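Local structure of phospholipase C-beta (PLC-beta) (Sepia officinalis, 3QR0) at residues G153-E156 / K157-F160; T217-K220 / F221-L225; L303-M307 / C308-N312; D206-L210 / K211-F215. The protein is a multidomain member of the phospholipase C-beta family, combining a PH domain, EF-hand-like helices, a calcium-carrying TIM-type barrel and a C2 domain. All blocks are in the same frame, centred on the assembly; numbering follows the deposited sequence.

Contact 1: G153-E156 / K157-F160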
loop_
_atom_site.group_PDB
_atom_site.type_symbol
_atom_site.label_atom_id
_atom_site.label_comp_id
_atom_site.label_asym_id
_atom_site.label_seq_id
_atom_site.Cartn_x
_atom_site.Cartn_y
_atom_site.Cartn_z
ATOM N N GLY A 153 3.316 11.576 -15.761
ATOM C CA GLY A 153 4.282 10.492 -15.603
ATOM C C GLY A 153 3.781 9.166 -16.152
ATOM O O GLY A 153 4.558 8.394 -16.724
ATOM N N GLU A 154 2.489 8.890 -15.979
ATOM C CA GLU A 154 1.893 7.675 -16.535
ATOM C C GLU A 154 1.770 7.753 -18.052
ATOM O O GLU A 154 1.841 6.731 -18.736
ATOM C CB GLU A 154 0.526 7.383 -15.913
ATOM C CG GLU A 154 0.591 6.892 -14.470
ATOM C CD GLU A 154 1.190 5.486 -14.322
ATOM O OE1 GLU A 154 1.399 4.779 -15.335
ATOM O OE2 GLU A 154 1.461 5.092 -13.171
ATOM N N TRP A 155 1.580 8.965 -18.566
ATOM C CA TRP A 155 1.545 9.194 -20.002
ATOM C C TRP A 155 2.940 8.948 -20.579
ATOM O O TRP A 155 3.073 8.355 -21.648
ATOM C CB TRP A 155 1.070 10.615 -20.298
ATOM C CG TRP A 155 0.601 10.826 -21.700
ATOM C CD1 TRP A 155 1.114 11.702 -22.612
ATOM C CD2 TRP A 155 -0.482 10.156 -22.351
ATOM N NE1 TRP A 155 0.418 11.617 -23.793
ATOM C CE2 TRP A 155 -0.566 10.675 -23.661
ATOM C CE3 TRP A 155 -1.385 9.162 -21.957
ATOM C CZ2 TRP A 155 -1.520 10.238 -24.581
ATOM C CZ3 TRP A 155 -2.339 8.730 -22.869
ATOM C CH2 TRP A 155 -2.396 9.271 -24.169
ATOM N N GLU A 156 3.967 9.395 -19.858
ATOM C CA GLU A 156 5.356 9.156 -20.244
ATOM C C GLU A 156 5.724 7.662 -20.194
ATOM O O GLU A 156 6.476 7.182 -21.038
ATOM C CB GLU A 156 6.306 9.972 -19.359
ATOM C CG GLU A 156 7.753 9.971 -19.833
ATOM C CD GLU A 156 8.694 10.676 -18.870
ATOM O OE1 GLU A 156 8.551 10.502 -17.640
ATOM O OE2 GLU A 156 9.595 11.391 -19.346
ATOM N N LYS A 157 5.200 6.939 -19.210
ATOM C CA LYS A 157 5.353 5.479 -19.145
ATOM C C LYS A 157 4.818 4.799 -20.410
ATOM O O LYS A 157 5.490 3.947 -21.003
ATOM C CB LYS A 157 4.640 4.921 -17.913
ATOM C CG LYS A 157 4.630 3.405 -17.822
ATOM C CD LYS A 157 4.316 2.934 -16.408
ATOM C CE LYS A 157 4.085 1.429 -16.366
ATOM N NZ LYS A 157 3.918 0.930 -14.969
ATOM N N LEU A 158 3.613 5.187 -20.819
ATOM C CA LEU A 158 3.027 4.707 -22.066
ATOM C C LEU A 158 3.911 5.081 -23.257
ATOM O O LEU A 158 4.109 4.267 -24.168
ATOM C CB LEU A 158 1.616 5.282 -22.254
ATOM C CG LEU A 158 0.877 4.939 -23.549
ATOM C CD1 LEU A 158 0.724 3.430 -23.700
ATOM C CD2 LEU A 158 -0.477 5.625 -23.587
ATOM N N TYR A 159 4.430 6.310 -23.250
ATOM C CA TYR A 159 5.335 6.773 -24.305
ATOM C C TYR A 159 6.565 5.871 -24.405
ATOM O O TYR A 159 6.976 5.490 -25.504
ATOM C CB TYR A 159 5.770 8.227 -24.067
ATOM C CG TYR A 159 6.798 8.725 -25.059
ATOM C CD1 TYR A 159 6.411 9.209 -26.300
ATOM C CD2 TYR A 159 8.159 8.693 -24.761
ATOM C CE1 TYR A 159 7.352 9.658 -27.225
ATOM C CE2 TYR A 159 9.112 9.142 -25.679
ATOM C CZ TYR A 159 8.698 9.622 -26.907
ATOM O OH TYR A 159 9.620 10.066 -27.821
ATOM N N PHE A 160 7.154 5.536 -23.261
ATOM C CA PHE A 160 8.336 4.673 -23.255
ATOM C C PHE A 160 8.017 3.231 -23.634
ATOM O O PHE A 160 8.855 2.550 -24.236
ATOM C CB PHE A 160 9.077 4.749 -21.922
ATOM C CG PHE A 160 10.078 5.859 -21.872
ATOM C CD1 PHE A 160 9.706 7.133 -21.458
ATOM C CD2 PHE A 160 11.385 5.646 -22.284
ATOM C CE1 PHE A 160 10.627 8.171 -21.425
ATOM C CE2 PHE A 160 12.317 6.683 -22.251
ATOM C CZ PHE A 160 11.933 7.947 -21.823
HETATM O O HOH W 1 1.816 2.116 -13.815
#
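Glu154 sets its CG beside its own backbone N (chi1 -72°) and bends again at chi2, which brings the carboxylate back along the extended chain of Lys157, three residues further on. The two side chains run alongside each other and point the same way, with Glu154 OE1 3.6 Å from Lys157 CD. The charged ends do not touch, since Glu154 OE1 and Lys157 NZ stay 4.6 Å apart. Water 1 joins them instead: it donates to Glu154 OE2 at 3.1 Å and accepts from Lys157 NZ at 2.7 Å. Each charge has a salt bridge elsewhere, Glu154 with Lys149 and Lys157 with Asp66.

On another side of helix 151-165, Trp155 CZ3, on the six-membered ring, meets Leu158 CD2 at 3.7 Å obliquely, the two side chains pointing the same way. On a further side of the helix, Glu156 CG lies 3.7 Å from Phe160 CE1, and the carboxylate plane stands 72° from that of the ring. The backbone holds these pairs in step through successive i to i+4 bonds, the straightest being Leu158 N to Glu154 O (165°).

This helix belongs to the EF-hand-like region, and its faces differ in chemistry. Trp155 and Leu158 look into an apolar helix-helix interface, whereas Glu154 and Lys157 are linked through water 1, and their opposite charges, though not in contact, would probably stabilise each other.

Contact 2: T217-K220 / F221-L225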
loop_
_atom_site.group_PDB
_atom_site.type_symbol
_atom_site.label_atom_id
_atom_site.label_comp_id
_atom_site.label_asym_id
_atom_site.label_seq_id
_atom_site.Cartn_x
_atom_site.Cartn_y
_atom_site.Cartn_z
ATOM N N THR A 217 4.966 16.127 -28.637
ATOM C CA THR A 217 3.930 15.848 -29.631
ATOM C C THR A 217 2.995 14.743 -29.132
ATOM O O THR A 217 1.792 14.772 -29.407
ATOM C CB THR A 217 4.543 15.446 -30.979
ATOM O OG1 THR A 217 5.515 16.427 -31.363
ATOM C CG2 THR A 217 3.470 15.348 -32.052
ATOM N N PHE A 218 3.541 13.775 -28.398
ATOM C CA PHE A 218 2.710 12.758 -27.742
ATOM C C PHE A 218 1.741 13.393 -26.733
ATOM O O PHE A 218 0.615 12.920 -26.582
ATOM C CB PHE A 218 3.572 11.680 -27.065
ATOM C CG PHE A 218 2.800 10.439 -26.668
ATOM C CD1 PHE A 218 2.121 9.691 -27.624
ATOM C CD2 PHE A 218 2.766 10.016 -25.348
ATOM C CE1 PHE A 218 1.410 8.543 -27.265
ATOM C CE2 PHE A 218 2.059 8.864 -24.981
ATOM C CZ PHE A 218 1.381 8.132 -25.939
ATOM N N PHE A 219 2.163 14.460 -26.054
ATOM C CA PHE A 219 1.243 15.198 -25.179
ATOM C C PHE A 219 0.173 15.931 -25.989
ATOM O O PHE A 219 -0.979 16.001 -25.571
ATOM C CB PHE A 219 1.971 16.188 -24.265
ATOM C CG PHE A 219 1.062 16.841 -23.258
ATOM C CD1 PHE A 219 0.590 16.122 -22.166
ATOM C CD2 PHE A 219 0.645 18.159 -23.424
ATOM C CE1 PHE A 219 -0.264 16.712 -21.234
ATOM C CE2 PHE A 219 -0.217 18.759 -22.493
ATOM C CZ PHE A 219 -0.669 18.031 -21.402
ATOM N N LYS A 220 0.549 16.467 -27.147
ATOM C CA LYS A 220 -0.422 17.084 -28.059
ATOM C C LYS A 220 -1.465 16.042 -28.522
ATOM O O LYS A 220 -2.620 16.374 -28.772
ATOM C CB LYS A 220 0.292 17.726 -29.261
ATOM C CG LYS A 220 -0.469 18.889 -29.893
ATOM C CD LYS A 220 0.286 19.499 -31.082
ATOM C CE LYS A 220 -0.638 20.376 -31.923
ATOM N NZ LYS A 220 0.038 20.958 -33.124
ATOM N N PHE A 221 -1.051 14.777 -28.617
ATOM C CA PHE A 221 -1.976 13.673 -28.894
ATOM C C PHE A 221 -2.984 13.501 -27.750
ATOM O O PHE A 221 -4.175 13.333 -28.000
ATOM C CB PHE A 221 -1.191 12.381 -29.170
ATOM C CG PHE A 221 -2.023 11.123 -29.139
ATOM C CD1 PHE A 221 -3.069 10.938 -30.030
ATOM C CD2 PHE A 221 -1.722 10.101 -28.248
ATOM C CE1 PHE A 221 -3.819 9.767 -30.013
ATOM C CE2 PHE A 221 -2.466 8.931 -28.225
ATOM C CZ PHE A 221 -3.516 8.763 -29.108
ATOM N N TYR A 222 -2.504 13.558 -26.507
ATOM C CA TYR A 222 -3.384 13.564 -25.328
ATOM C C TYR A 222 -4.421 14.687 -25.431
ATOM O O TYR A 222 -5.609 14.457 -25.215
ATOM C CB TYR A 222 -2.574 13.728 -24.029
ATOM C CG TYR A 222 -3.410 13.718 -22.760
ATOM C CD1 TYR A 222 -3.533 12.567 -21.994
ATOM C CD2 TYR A 222 -4.067 14.869 -22.321
ATOM C CE1 TYR A 222 -4.298 12.554 -20.831
ATOM C CE2 TYR A 222 -4.836 14.865 -21.162
ATOM C CZ TYR A 222 -4.947 13.703 -20.420
ATOM O OH TYR A 222 -5.706 13.683 -19.274
ATOM N N LEU A 223 -3.958 15.893 -25.764
ATOM C CA LEU A 223 -4.847 17.051 -25.911
ATOM C C LEU A 223 -5.898 16.820 -26.997
ATOM O O LEU A 223 -7.057 17.197 -26.831
ATOM C CB LEU A 223 -4.047 18.320 -26.230
ATOM C CG LEU A 223 -3.039 18.806 -25.184
ATOM C CD1 LEU A 223 -2.307 20.057 -25.685
ATOM C CD2 LEU A 223 -3.731 19.078 -23.863
ATOM N N ALA A 224 -5.481 16.199 -28.099
ATOM C CA ALA A 224 -6.383 15.865 -29.204
ATOM C C ALA A 224 -7.343 14.715 -28.886
ATOM O O ALA A 224 -8.425 14.640 -29.472
ATOM C CB ALA A 224 -5.577 15.525 -30.454
ATOM N N LEU A 225 -6.946 13.816 -27.985
ATOM C CA LEU A 225 -7.733 12.616 -27.699
ATOM C C LEU A 225 -8.845 12.863 -26.693
ATOM O O LEU A 225 -10.017 12.628 -26.987
ATOM C CB LEU A 225 -6.839 11.481 -27.187
ATOM C CG LEU A 225 -7.564 10.163 -26.870
ATOM C CD1 LEU A 225 -8.334 9.669 -28.092
ATOM C CD2 LEU A 225 -6.583 9.105 -26.386
#
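Phe218 and Phe221, one turn apart on helix 215-225, form the first of two aromatic pairs along this EF-hand-like helix. Phe218 has CG anti to the backbone N (chi1 -166°), and Phe221 takes much the same setting, which makes the rings lie side by side and point the same way. Their planes are 33° apart with centroids at 5.7 Å, neither a stack nor an edge-to-face pair, and the touch is made by Phe218 CE1 and Phe221 CD2 at 3.6 Å. The second pair, Phe219 and Tyr222, is almost parallel (3°), yet the rings are slid so far along each other that they barely overlap, and Phe219 CE1 stays 4.4 Å from Tyr222 CD2.

Aliphatic packing comes from Leu223, whose CD2 reaches Phe219 CE2 at 3.8 Å while its CG and CD1 also lie close to that ring atom.

Among the polar contacts, ordinary helical bonds link the two halves: Leu223 N to Phe219 O is 3.0 Å and Ala224 N to Lys220 O is 2.9 Å. Tyr222 N bonds to Phe218 O at 3.2 Å. The Tyr222 hydroxyl finds its partners outside the helix, in Gln151 and Arg228.

Chemically the helix is aromatic on more than one flank. Phe218 and Phe221 turn to helices 151-165 and 185-198, Phe219 and Leu223 to helix 299-307, so that one helix supplies apolar surface to several neighbours, while Lys220 remains exposed.

Contact 3: L303-M307 / C308-N312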
loop_
_atom_site.group_PDB
_atom_site.type_symbol
_atom_site.label_atom_id
_atom_site.label_comp_id
_atom_site.label_asym_id
_atom_site.label_seq_id
_atom_site.Cartn_x
_atom_site.Cartn_y
_atom_site.Cartn_z
ATOM N N LEU A 303 -3.212 22.600 -17.997
ATOM C CA LEU A 303 -3.497 21.164 -17.954
ATOM C C LEU A 303 -2.206 20.366 -17.778
ATOM O O LEU A 303 -2.166 19.398 -17.018
ATOM C CB LEU A 303 -4.234 20.718 -19.224
ATOM C CG LEU A 303 -4.665 19.248 -19.305
ATOM C CD1 LEU A 303 -5.303 18.769 -17.999
ATOM C CD2 LEU A 303 -5.622 19.054 -20.473
ATOM N N TYR A 304 -1.148 20.791 -18.465
ATOM C CA TYR A 304 0.164 20.151 -18.330
ATOM C C TYR A 304 0.629 20.217 -16.869
ATOM O O TYR A 304 1.009 19.203 -16.285
ATOM C CB TYR A 304 1.182 20.829 -19.257
ATOM C CG TYR A 304 2.547 20.173 -19.292
ATOM C CD1 TYR A 304 2.886 19.271 -20.299
ATOM C CD2 TYR A 304 3.504 20.465 -18.327
ATOM C CE1 TYR A 304 4.145 18.668 -20.335
ATOM C CE2 TYR A 304 4.765 19.864 -18.354
ATOM C CZ TYR A 304 5.077 18.977 -19.361
ATOM O OH TYR A 304 6.322 18.394 -19.379
ATOM N N PHE A 305 0.585 21.407 -16.277
ATOM C CA PHE A 305 0.942 21.569 -14.864
ATOM C C PHE A 305 0.123 20.651 -13.963
ATOM O O PHE A 305 0.664 19.985 -13.081
ATOM C CB PHE A 305 0.731 23.005 -14.374
ATOM C CG PHE A 305 0.654 23.104 -12.870
ATOM C CD1 PHE A 305 1.801 22.990 -12.102
ATOM C CD2 PHE A 305 -0.566 23.251 -12.225
ATOM C CE1 PHE A 305 1.740 23.050 -10.722
ATOM C CE2 PHE A 305 -0.634 23.315 -10.842
ATOM C CZ PHE A 305 0.516 23.212 -10.093
ATOM N N LEU A 306 -1.189 20.647 -14.177
ATOM C CA LEU A 306 -2.105 19.926 -13.297
ATOM C C LEU A 306 -1.807 18.437 -13.274
ATOM O O LEU A 306 -2.076 17.769 -12.276
ATOM C CB LEU A 306 -3.556 20.162 -13.704
ATOM C CG LEU A 306 -4.133 21.558 -13.449
ATOM C CD1 LEU A 306 -5.478 21.684 -14.157
ATOM C CD2 LEU A 306 -4.270 21.834 -11.959
ATOM N N MET A 307 -1.229 17.939 -14.367
ATOM C CA MET A 307 -0.892 16.530 -14.518
ATOM C C MET A 307 0.555 16.207 -14.168
ATOM O O MET A 307 0.901 15.041 -14.106
ATOM C CB MET A 307 -1.106 16.096 -15.970
ATOM C CG MET A 307 -2.538 16.125 -16.454
ATOM S SD MET A 307 -2.603 15.981 -18.250
ATOM C CE MET A 307 -1.958 14.326 -18.503
ATOM N N CYS A 308 1.402 17.220 -13.980
ATOM C CA CYS A 308 2.845 16.987 -13.816
ATOM C C CYS A 308 3.229 16.766 -12.359
ATOM O O CYS A 308 2.400 16.900 -11.461
ATOM C CB CYS A 308 3.662 18.129 -14.431
ATOM S SG CYS A 308 3.837 19.602 -13.415
ATOM N N GLU A 309 4.495 16.420 -12.130
ATOM C CA GLU A 309 4.987 16.124 -10.780
ATOM C C GLU A 309 4.878 17.304 -9.809
ATOM O O GLU A 309 4.704 17.096 -8.611
ATOM C CB GLU A 309 6.439 15.618 -10.818
ATOM C CG GLU A 309 6.588 14.192 -11.342
ATOM C CD GLU A 309 5.637 13.226 -10.656
ATOM O OE1 GLU A 309 5.705 13.098 -9.409
ATOM O OE2 GLU A 309 4.805 12.616 -11.367
ATOM N N GLU A 310 4.980 18.530 -10.320
ATOM C CA GLU A 310 4.836 19.724 -9.487
ATOM C C GLU A 310 3.490 19.748 -8.756
ATOM O O GLU A 310 3.402 20.271 -7.637
ATOM C CB GLU A 310 4.965 20.990 -10.334
ATOM C CG GLU A 310 5.228 22.262 -9.534
ATOM C CD GLU A 310 6.622 22.300 -8.925
ATOM O OE1 GLU A 310 7.579 21.846 -9.593
ATOM O OE2 GLU A 310 6.755 22.788 -7.783
ATOM N N ASN A 311 2.459 19.189 -9.393
ATOM C CA ASN A 311 1.117 19.119 -8.815
ATOM C C ASN A 311 0.746 17.745 -8.254
ATOM O O ASN A 311 -0.429 17.474 -8.016
ATOM C CB ASN A 311 0.065 19.541 -9.851
ATOM C CG ASN A 311 -1.244 19.984 -9.198
ATOM O OD1 ASN A 311 -1.229 20.722 -8.216
ATOM N ND2 ASN A 311 -2.373 19.512 -9.729
ATOM N N ASN A 312 1.743 16.892 -8.025
ATOM C CA ASN A 312 1.513 15.572 -7.425
ATOM C C ASN A 312 0.785 15.711 -6.085
ATOM O O ASN A 312 1.191 16.495 -5.219
ATOM C CB ASN A 312 2.847 14.819 -7.252
ATOM C CG ASN A 312 2.664 13.308 -7.051
ATOM O OD1 ASN A 312 1.838 12.870 -6.261
ATOM N ND2 ASN A 312 3.460 12.517 -7.757
HETATM O O HOH W 2 3.886 13.458 -13.597
#
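Cys308 N turns back to Phe305 O (3.0 Å), approaching from above the carbonyl plane, as the chain leaves helix 299-307 and enters a short 3-10 turn at Glu309-Glu310. This helix-to-turn junction lies in the EF-hand-like region, and the ring of Phe305 is its apolar centre. Over one face of that ring sits Asn311 CB, a CH-pi contact 4.0 Å from the centroid and 22° off the ring normal. Glu310 comes to the rim instead, with CG 3.8 Å from Phe305 CE1 and near the ring plane. Cys308 SG adds an oblique sulfur-aromatic contact, 5.2 Å from the centroid; its chi1 of 81° places the sulfur between the backbone N and the carbonyl carbon, on the side where the ring lies. Phe250 meets the same ring edge-to-face.

The polar part of Asn311 has a separate task. Its ND2 gives a nearly straight bond (174°) to Leu306 O at 3.1 Å, with the acceptor in the amide plane. Tyr745 O also accepts from ND2, Gln258 donates to OD1, and Leu306 O receives His747 ND1 as well; the buried amide is thus held at both ends and its rotation fixed. Glu310 turns its carboxylate to the hydroxyl of Tyr271.

Beyond the ring, water 2 donates to Glu309 OE2 at 2.6 Å and, more weakly, to Met307 O. The other carboxylate oxygen, Glu309 OE1, is met on its syn side by Asn312 ND2 at 2.8 Å.

Contact 4: D206-L210 / K211-F215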
loop_
_atom_site.group_PDB
_atom_site.type_symbol
_atom_site.label_atom_id
_atom_site.label_comp_id
_atom_site.label_asym_id
_atom_site.label_seq_id
_atom_site.Cartn_x
_atom_site.Cartn_y
_atom_site.Cartn_z
ATOM N N ASP A 206 -0.490 1.444 -40.484
ATOM C CA ASP A 206 0.584 2.432 -40.600
ATOM C C ASP A 206 1.532 2.376 -39.397
ATOM O O ASP A 206 1.289 1.654 -38.429
ATOM C CB ASP A 206 0.004 3.846 -40.742
ATOM C CG ASP A 206 -0.613 4.099 -42.113
ATOM O OD1 ASP A 206 -0.206 3.446 -43.098
ATOM O OD2 ASP A 206 -1.502 4.971 -42.206
ATOM N N ALA A 207 2.621 3.136 -39.486
ATOM C CA ALA A 207 3.594 3.248 -38.404
ATOM C C ALA A 207 4.236 4.632 -38.425
ATOM O O ALA A 207 4.434 5.210 -39.495
ATOM C CB ALA A 207 4.652 2.169 -38.533
ATOM N N ILE A 208 4.553 5.158 -37.243
ATOM C CA ILE A 208 5.118 6.498 -37.105
ATOM C C ILE A 208 6.626 6.421 -36.873
ATOM O O ILE A 208 7.090 5.588 -36.100
ATOM C CB ILE A 208 4.480 7.259 -35.924
ATOM C CG1 ILE A 208 2.951 7.209 -36.011
ATOM C CG2 ILE A 208 4.970 8.703 -35.893
ATOM C CD1 ILE A 208 2.253 7.910 -34.866
ATOM N N ASP A 209 7.381 7.294 -37.534
ATOM C CA ASP A 209 8.832 7.337 -37.362
ATOM C C ASP A 209 9.195 7.812 -35.957
ATOM O O ASP A 209 8.554 8.719 -35.418
ATOM C CB ASP A 209 9.483 8.270 -38.395
ATOM C CG ASP A 209 9.404 7.732 -39.816
ATOM O OD1 ASP A 209 9.710 8.497 -40.753
ATOM O OD2 ASP A 209 9.041 6.552 -40.004
ATOM N N LEU A 210 10.224 7.199 -35.374
ATOM C CA LEU A 210 10.721 7.589 -34.054
ATOM C C LEU A 210 11.069 9.072 -34.002
ATOM O O LEU A 210 10.809 9.733 -32.997
ATOM C CB LEU A 210 11.954 6.762 -33.669
ATOM C CG LEU A 210 12.580 7.060 -32.298
ATOM C CD1 LEU A 210 11.554 6.889 -31.177
ATOM C CD2 LEU A 210 13.783 6.171 -32.057
ATOM N N LYS A 211 11.652 9.580 -35.089
ATOM C CA LYS A 211 12.020 10.996 -35.206
ATOM C C LYS A 211 10.826 11.910 -34.946
ATOM O O LYS A 211 10.937 12.880 -34.197
ATOM C CB LYS A 211 12.578 11.297 -36.602
ATOM C CG LYS A 211 13.900 10.612 -36.919
ATOM C CD LYS A 211 14.138 10.524 -38.421
ATOM C CE LYS A 211 15.361 9.675 -38.730
ATOM N NZ LYS A 211 15.649 9.608 -40.190
ATOM N N ALA A 212 9.692 11.591 -35.567
ATOM C CA ALA A 212 8.474 12.396 -35.444
ATOM C C ALA A 212 7.698 12.113 -34.154
ATOM O O ALA A 212 6.759 12.837 -33.825
ATOM C CB ALA A 212 7.571 12.168 -36.653
ATOM N N PHE A 213 8.094 11.065 -33.433
ATOM C CA PHE A 213 7.376 10.608 -32.245
ATOM C C PHE A 213 8.082 11.069 -30.962
ATOM O O PHE A 213 8.590 10.258 -30.190
ATOM C CB PHE A 213 7.249 9.082 -32.288
ATOM C CG PHE A 213 6.135 8.531 -31.441
ATOM C CD1 PHE A 213 4.827 8.527 -31.909
ATOM C CD2 PHE A 213 6.394 7.993 -30.190
ATOM C CE1 PHE A 213 3.795 8.004 -31.136
ATOM C CE2 PHE A 213 5.366 7.474 -29.412
ATOM C CZ PHE A 213 4.067 7.479 -29.890
ATOM N N ASP A 214 8.112 12.383 -30.753
ATOM C CA ASP A 214 8.663 12.974 -29.527
ATOM C C ASP A 214 7.582 13.084 -28.449
ATOM O O ASP A 214 6.392 13.106 -28.758
ATOM C CB ASP A 214 9.251 14.361 -29.815
ATOM C CG ASP A 214 8.222 15.330 -30.368
ATOM O OD1 ASP A 214 7.889 15.230 -31.571
ATOM O OD2 ASP A 214 7.741 16.185 -29.603
ATOM N N PHE A 215 7.998 13.174 -27.187
ATOM C CA PHE A 215 7.038 13.209 -26.079
ATOM C C PHE A 215 6.106 14.427 -26.108
ATOM O O PHE A 215 4.918 14.304 -25.804
ATOM C CB PHE A 215 7.735 13.129 -24.715
ATOM C CG PHE A 215 6.774 13.118 -23.561
ATOM C CD1 PHE A 215 5.965 12.014 -23.329
ATOM C CD2 PHE A 215 6.646 14.225 -22.729
ATOM C CE1 PHE A 215 5.055 12.003 -22.276
ATOM C CE2 PHE A 215 5.740 14.220 -21.674
ATOM C CZ PHE A 215 4.944 13.105 -21.448
#
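Ile208 and Phe213 cross at about a right angle, closing the bend between strand 207-209 and helix 215-225. The strand pairs antiparallel with 171-173, and the sequence of helix, short strand and helix on each side of that pairing is consistent with two coupled EF-hand units. Ile208 CD1 comes to the edge of the aromatic ring, near its plane, 4.0 Å from Phe213 CD1. The second branch, Ile208 CG2, is also 4.0 Å from Phe213 CD1. With CG anti to the backbone N (chi1 -158°), the Phe213 side chain heads back over the turn toward the strand. Trp200 stacks on Phe213, and Tyr159 meets it with nearly parallel planes, so the isoleucine fills a flank of an aromatic cluster.

Ala212 makes a looser touch, its CB 4.4 Å from Ile208 CG2.

The bend beneath these side chains is made by the backbone. Phe213 N bonds to Leu210 O at 3.1 Å, the donor standing well above the carbonyl plane, and Ala212 N gives only a weak bond to Asp209 O, at 3.1 Å. Asp214 then takes the N-cap position of the next helix, where its side chain caps a backbone N and its OD1 is hydrogen-bonded to Thr217 OG1.

Contacts 1 and 2, with centres about 12 Å apart, join two helices through Trp155, whose NE1 lies 3.1 Å from Phe218 O, a probable hydrogen bond. Contact 4 precedes helix 215-225 in the chain and reaches contact 1 where Tyr159 OH comes within 2.6 Å of Phe213 O. Its aromatic ring also packs on contact 2, Phe213 CZ being 3.7 Å from Phe218 CD1. On the other flank contact 2 meets contact 3, with Tyr222 CZ 3.6 Å from Met307 CE. Contacts 3 and 4 do not touch: their centres are about 25 Å apart and their nearest atoms about 5 Å. Calcium is bound elsewhere, by Asn339, Glu368, Asp370 and Glu417; none belongs to these segments.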